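Local coordinates for protein 23S rRNA-specific endonuclease VapC20 (Mycobacterium tuberculosis H37Rv, PDB 5WZF) that cleaves 23S ribosomal RNA in the sarcin-ricin loop as the magnesium-dependent endoribonuclease toxin of a type II toxin-antitoxin system, at residues F16-F21 / F109-S114; W40-P45 / N125-D130. All blocks are in the same frame, centred on the assembly; numbering follows the deposited sequence.

Contact 1: residues F16-F21 / F109-S114; sequences FVDTSF and FVDATS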
loop_
_atom_site.group_PDB
_atom_site.type_symbol
_atom_site.label_atom_id
_atom_site.label_comp_id
_atom_site.label_asym_id
_atom_site.label_seq_id
_atom_site.Cartn_x
_atom_site.Cartn_y
_atom_site.Cartn_z
ATOM N N PHE B 16 -15.092 -5.478 -8.383
ATOM C CA PHE B 16 -13.833 -4.875 -7.961
ATOM C C PHE B 16 -12.920 -5.993 -7.477
ATOM O O PHE B 16 -13.339 -6.839 -6.697
ATOM C CB PHE B 16 -14.053 -3.832 -6.862
ATOM C CG PHE B 16 -12.781 -3.184 -6.389
ATOM C CD1 PHE B 16 -12.011 -3.775 -5.400
ATOM C CD2 PHE B 16 -12.345 -1.996 -6.949
ATOM C CE1 PHE B 16 -10.829 -3.186 -4.977
ATOM C CE2 PHE B 16 -11.168 -1.402 -6.531
ATOM C CZ PHE B 16 -10.410 -2.004 -5.544
ATOM N N VAL B 17 -11.673 -6.006 -7.937
ATOM C CA VAL B 17 -10.799 -7.129 -7.623
ATOM C C VAL B 17 -9.795 -6.770 -6.543
ATOM O O VAL B 17 -9.039 -5.810 -6.678
ATOM C CB VAL B 17 -10.042 -7.634 -8.865
ATOM C CG1 VAL B 17 -9.258 -8.885 -8.513
ATOM C CG2 VAL B 17 -11.021 -7.932 -9.996
ATOM N N ASP B 18 -9.794 -7.564 -5.476
ATOM C CA ASP B 18 -8.936 -7.337 -4.320
ATOM C C ASP B 18 -7.629 -8.121 -4.428
ATOM O O ASP B 18 -7.536 -9.092 -5.179
ATOM C CB ASP B 18 -9.681 -7.728 -3.041
ATOM C CG ASP B 18 -8.834 -7.578 -1.803
ATOM O OD1 ASP B 18 -8.292 -6.473 -1.591
ATOM O OD2 ASP B 18 -8.696 -8.569 -1.052
ATOM N N THR B 19 -6.631 -7.681 -3.671
ATOM C CA THR B 19 -5.348 -8.365 -3.544
ATOM C C THR B 19 -5.470 -9.856 -3.252
ATOM O O THR B 19 -4.731 -10.667 -3.813
ATOM C CB THR B 19 -4.519 -7.715 -2.428
ATOM O OG1 THR B 19 -4.425 -6.310 -2.679
ATOM C CG2 THR B 19 -3.120 -8.325 -2.338
ATOM N N SER B 20 -6.399 -10.219 -2.374
ATOM C CA SER B 20 -6.559 -11.620 -1.999
ATOM C C SER B 20 -6.879 -12.471 -3.224
ATOM O O SER B 20 -6.443 -13.620 -3.321
ATOM C CB SER B 20 -7.647 -11.777 -0.932
ATOM O OG SER B 20 -8.863 -11.184 -1.344
ATOM N N PHE B 21 -7.617 -11.900 -4.171
ATOM C CA PHE B 21 -7.952 -12.633 -5.387
ATOM C C PHE B 21 -6.786 -12.651 -6.375
ATOM O O PHE B 21 -6.455 -13.707 -6.918
ATOM C CB PHE B 21 -9.194 -12.052 -6.066
ATOM C CG PHE B 21 -9.622 -12.825 -7.286
ATOM C CD1 PHE B 21 -10.494 -13.896 -7.171
ATOM C CD2 PHE B 21 -9.127 -12.499 -8.540
ATOM C CE1 PHE B 21 -10.874 -14.618 -8.285
ATOM C CE2 PHE B 21 -9.501 -13.221 -9.656
ATOM C CZ PHE B 21 -10.376 -14.280 -9.529
ATOM N N PHE B 109 -5.529 0.002 5.330
ATOM C CA PHE B 109 -5.666 1.181 4.482
ATOM C C PHE B 109 -6.099 0.822 3.060
ATOM O O PHE B 109 -6.959 1.485 2.485
ATOM C CB PHE B 109 -4.355 1.957 4.432
ATOM C CG PHE B 109 -4.364 3.091 3.447
ATOM C CD1 PHE B 109 -4.999 4.283 3.749
ATOM C CD2 PHE B 109 -3.738 2.961 2.217
ATOM C CE1 PHE B 109 -5.010 5.326 2.844
ATOM C CE2 PHE B 109 -3.744 4.002 1.310
ATOM C CZ PHE B 109 -4.379 5.186 1.625
ATOM N N VAL B 110 -5.490 -0.213 2.487
ATOM C CA VAL B 110 -5.834 -0.615 1.124
ATOM C C VAL B 110 -7.306 -1.020 1.034
ATOM O O VAL B 110 -8.002 -0.666 0.081
ATOM C CB VAL B 110 -4.930 -1.768 0.631
ATOM C CG1 VAL B 110 -5.444 -2.329 -0.681
ATOM C CG2 VAL B 110 -3.498 -1.279 0.467
ATOM N N ASP B 111 -7.787 -1.745 2.039
ATOM C CA ASP B 111 -9.199 -2.117 2.076
ATOM C C ASP B 111 -10.092 -0.880 2.122
ATOM O O ASP B 111 -11.085 -0.798 1.399
ATOM C CB ASP B 111 -9.494 -3.026 3.270
ATOM C CG ASP B 111 -9.018 -4.454 3.050
ATOM O OD1 ASP B 111 -8.598 -4.784 1.920
ATOM O OD2 ASP B 111 -9.082 -5.251 4.007
ATOM N N ALA B 112 -9.732 0.088 2.958
ATOM C CA ALA B 112 -10.527 1.303 3.078
ATOM C C ALA B 112 -10.610 2.047 1.745
ATOM O O ALA B 112 -11.661 2.583 1.395
ATOM C CB ALA B 112 -9.957 2.209 4.151
ATOM N N THR B 113 -9.511 2.077 0.999
ATOM C CA THR B 113 -9.524 2.756 -0.293
ATOM C C THR B 113 -10.323 1.935 -1.304
ATOM O O THR B 113 -10.961 2.486 -2.197
ATOM C CB THR B 113 -8.097 3.015 -0.833
ATOM O OG1 THR B 113 -7.406 1.773 -1.010
ATOM C CG2 THR B 113 -7.312 3.910 0.121
ATOM N N SER B 114 -10.291 0.614 -1.152
ATOM C CA SER B 114 -11.052 -0.259 -2.037
ATOM C C SER B 114 -12.542 -0.034 -1.831
ATOM O O SER B 114 -13.297 0.086 -2.795
ATOM C CB SER B 114 -10.691 -1.723 -1.797
ATOM O OG SER B 114 -9.369 -1.981 -2.238
HETATM O O HOH W 1 -8.604 -4.072 -0.834
#
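Asp18 and Asp111 face each other across the acidic centre of this PIN domain: the first follows the end of strand 14-17 in the parallel sheet, the second lies in the first turn of helix 109-121. Both are predicted magnesium ligands. Their nearest oxygens, OD1 of Asp18 and OD1 of Asp111, are 3.9 Å apart, with the carboxylate planes turned 58° against each other. Two acids this close, with Asp132 near OD2 of Asp111, make a negative pocket of the kind that would draw in a cation.

A water bridges the gap. It can donate to Asp18 OD1 at 2.5 Å and to Asp111 OD1 at 2.8 Å, although more acceptors surround it than it has protons, so these bonds need not all hold at once. Its third neighbour, 2.6 Å away, is OG of Ser114, one helical turn beyond Asp111 on the same side of the helix.

The van der Waals part is one pair, Phe16 on Ser114, and it is buried. CE1 of Phe16 comes to 3.3 Å from Ser114 OG and also touches Ser114 CB, the hydroxyl approaching the ring obliquely. With chi1 at 180°, the phenyl group of Phe16 swings away from its own backbone N and reaches the helix, while Phe133 of helix 132-135 packs against Asp18, Asp111 and Ser114.

Bonds inside each segment hold the helix backbone and Asp18. In helix 109-121, Thr113 OG1 and Ser114 N both approach Val110 O from the same face of its carbonyl plane. Asp18 is the N-cap of helix 19-25, which commits its other oxygen: OD2 takes Ser20 OG at 2.6 Å on its anti side, close to the carboxylate plane, and Ser20 N at 3.1 Å from well above that plane.

Contact 2: residues W40-P45 / N125-D130; sequences WASKPP and NAYAFD
Tyr127 pushes its phenol against the turn that leaves helix 33-41, and its hydroxyl end makes the close part of the contact. OH sits 3.3 Å from Lys43 CA and 3.6 Å from Lys43 CB, while CE2 of the ring lies 4.1 Å from the backbone N of Trp40. Both Lys43 and Trp40 approach the ring obliquely. No hydrogen bond joins the two segments; the phenol is instead bonded to the carbonyl O of Leu39, just before the turn, so the buried tyrosine ends on a polar partner at the C-terminal end of the helix.

Away from the phenol the fit slackens. Ser42 OG stays 4.1 Å from Tyr127 OH, on the exposed side, and Pro44 CD touches only at the limit of contact. Lys43 starts toward the tyrosine but then leads away: chi1 (70°) and the extended run to CE lay CE over the centre of one face of the Trp40 ring, 3.5 Å above its plane, and the bend at chi4 (-58°) then brings NZ to Trp40 O at 2.8 Å. The ammonium group thus hydrogen-bonds back to the last turn of helix 33-41.

Trp40 itself packs on Trp22, Phe21 and Leu25, and Tyr127 meets the Phe21 ring, so the contact joins strand 125-127 to the end of helix 33-41, with helix 19-25 packed beside both and Ile15 of strand 14-17 touching Tyr127 and Pro44.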
loop_
_atom_site.group_PDB
_atom_site.type_symbol
_atom_site.label_atom_id
_atom_site.label_comp_id
_atom_site.label_asym_id
_atom_site.label_seq_id
_atom_site.Cartn_x
_atom_site.Cartn_y
_atom_site.Cartn_z
ATOM N N TRP B 40 -12.519 -16.389 -12.265
ATOM C CA TRP B 40 -12.000 -15.558 -13.345
ATOM C C TRP B 40 -12.686 -15.888 -14.666
ATOM O O TRP B 40 -12.933 -15.004 -15.487
ATOM C CB TRP B 40 -10.487 -15.744 -13.473
ATOM C CG TRP B 40 -9.824 -14.745 -14.368
ATOM C CD1 TRP B 40 -9.201 -14.996 -15.556
ATOM C CD2 TRP B 40 -9.717 -13.335 -14.147
ATOM N NE1 TRP B 40 -8.713 -13.827 -16.088
ATOM C CE2 TRP B 40 -9.017 -12.792 -15.243
ATOM C CE3 TRP B 40 -10.147 -12.476 -13.129
ATOM C CZ2 TRP B 40 -8.733 -11.433 -15.349
ATOM C CZ3 TRP B 40 -9.865 -11.128 -13.236
ATOM C CH2 TRP B 40 -9.166 -10.619 -14.340
ATOM N N ALA B 41 -12.997 -17.165 -14.863
ATOM C CA ALA B 41 -13.611 -17.618 -16.105
ATOM C C ALA B 41 -15.078 -17.207 -16.206
ATOM O O ALA B 41 -15.621 -17.108 -17.303
ATOM C CB ALA B 41 -13.475 -19.130 -16.239
ATOM N N SER B 42 -15.718 -16.964 -15.065
ATOM C CA SER B 42 -17.139 -16.618 -15.059
ATOM C C SER B 42 -17.374 -15.157 -14.684
ATOM O O SER B 42 -18.496 -14.761 -14.366
ATOM C CB SER B 42 -17.908 -17.528 -14.098
ATOM O OG SER B 42 -17.471 -17.339 -12.763
ATOM N N LYS B 43 -16.313 -14.355 -14.730
ATOM C CA LYS B 43 -16.405 -12.947 -14.363
ATOM C C LYS B 43 -17.236 -12.156 -15.374
ATOM O O LYS B 43 -17.351 -12.553 -16.535
ATOM C CB LYS B 43 -15.005 -12.337 -14.238
ATOM C CG LYS B 43 -14.268 -12.185 -15.556
ATOM C CD LYS B 43 -12.871 -11.628 -15.339
ATOM C CE LYS B 43 -12.070 -11.642 -16.627
ATOM N NZ LYS B 43 -11.958 -13.021 -17.183
ATOM N N PRO B 44 -17.832 -11.036 -14.927
ATOM C CA PRO B 44 -18.579 -10.122 -15.797
ATOM C C PRO B 44 -17.644 -9.314 -16.705
ATOM O O PRO B 44 -16.430 -9.360 -16.505
ATOM C CB PRO B 44 -19.310 -9.218 -14.797
ATOM C CG PRO B 44 -18.451 -9.221 -13.603
ATOM C CD PRO B 44 -17.900 -10.615 -13.515
ATOM N N PRO B 45 -18.196 -8.587 -17.695
ATOM C CA PRO B 45 -17.351 -7.838 -18.635
ATOM C C PRO B 45 -16.578 -6.674 -18.014
ATOM O O PRO B 45 -15.487 -6.357 -18.485
ATOM C CB PRO B 45 -18.358 -7.309 -19.661
ATOM C CG PRO B 45 -19.657 -7.284 -18.936
ATOM C CD PRO B 45 -19.623 -8.486 -18.054
ATOM N N ASN B 125 -20.167 -5.964 -5.959
ATOM C CA ASN B 125 -19.488 -7.256 -6.009
ATOM C C ASN B 125 -17.969 -7.132 -6.018
ATOM O O ASN B 125 -17.399 -6.384 -6.811
ATOM C CB ASN B 125 -19.938 -8.042 -7.236
ATOM C CG ASN B 125 -21.395 -8.442 -7.164
ATOM O OD1 ASN B 125 -21.923 -8.716 -6.086
ATOM N ND2 ASN B 125 -22.058 -8.472 -8.314
ATOM N N ALA B 126 -17.319 -7.881 -5.138
ATOM C CA ALA B 126 -15.866 -7.898 -5.103
ATOM C C ALA B 126 -15.324 -9.300 -5.329
ATOM O O ALA B 126 -15.850 -10.273 -4.789
ATOM C CB ALA B 126 -15.361 -7.349 -3.776
ATOM N N TYR B 127 -14.275 -9.409 -6.137
ATOM C CA TYR B 127 -13.512 -10.648 -6.176
ATOM C C TYR B 127 -12.494 -10.579 -5.047
ATOM O O TYR B 127 -11.483 -9.889 -5.145
ATOM C CB TYR B 127 -12.834 -10.861 -7.528
ATOM C CG TYR B 127 -13.687 -11.643 -8.504
ATOM C CD1 TYR B 127 -15.059 -11.737 -8.329
ATOM C CD2 TYR B 127 -13.119 -12.302 -9.584
ATOM C CE1 TYR B 127 -15.844 -12.451 -9.209
ATOM C CE2 TYR B 127 -13.897 -13.026 -10.472
ATOM C CZ TYR B 127 -15.260 -13.095 -10.278
ATOM O OH TYR B 127 -16.046 -13.810 -11.150
ATOM N N ALA B 128 -12.798 -11.272 -3.958
ATOM C CA ALA B 128 -11.989 -11.210 -2.757
ATOM C C ALA B 128 -12.283 -12.415 -1.898
ATOM O O ALA B 128 -13.341 -13.025 -2.017
ATOM C CB ALA B 128 -12.270 -9.931 -1.979
ATOM N N PHE B 129 -11.339 -12.746 -1.029
ATOM C CA PHE B 129 -11.526 -13.812 -0.065
ATOM C C PHE B 129 -11.319 -13.222 1.332
ATOM O O PHE B 129 -11.036 -12.031 1.462
ATOM C CB PHE B 129 -10.553 -14.965 -0.339
ATOM C CG PHE B 129 -10.608 -15.495 -1.756
ATOM C CD1 PHE B 129 -11.693 -16.243 -2.195
ATOM C CD2 PHE B 129 -9.562 -15.263 -2.638
ATOM C CE1 PHE B 129 -11.738 -16.734 -3.493
ATOM C CE2 PHE B 129 -9.600 -15.752 -3.934
ATOM C CZ PHE B 129 -10.687 -16.488 -4.363
ATOM N N ASP B 130 -11.500 -14.047 2.361
ATOM C CA ASP B 130 -11.176 -13.698 3.755
ATOM C C ASP B 130 -12.134 -12.708 4.447
ATOM O O ASP B 130 -11.919 -12.349 5.606
ATOM C CB ASP B 130 -9.741 -13.162 3.838
ATOM C CG ASP B 130 -8.730 -14.125 3.245
ATOM O OD1 ASP B 130 -8.929 -15.353 3.373
ATOM O OD2 ASP B 130 -7.738 -13.658 2.646
#

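In the fold
Strands 14-17 and 125-127 are neighbours in the parallel sheet, and they join the two contacts, whose centres are 12 Å apart. Phe16 O lies 2.8 Å from Tyr127 N, and Asp18 N lies 2.9 Å from Tyr127 O, both probable backbone hydrogen bonds. The residue that carries contact 2 therefore flanks the predicted magnesium ligand Asp18 of contact 1, the side chain of Tyr127 about 6 Å from that of Asp18. Contact 1 is buried at the acidic site, near the centre of the chain; contact 2 lies at the surface. Ser20, beside the acid, also reaches toward the loop after strand 125-127, its OG bonding to Phe129 N.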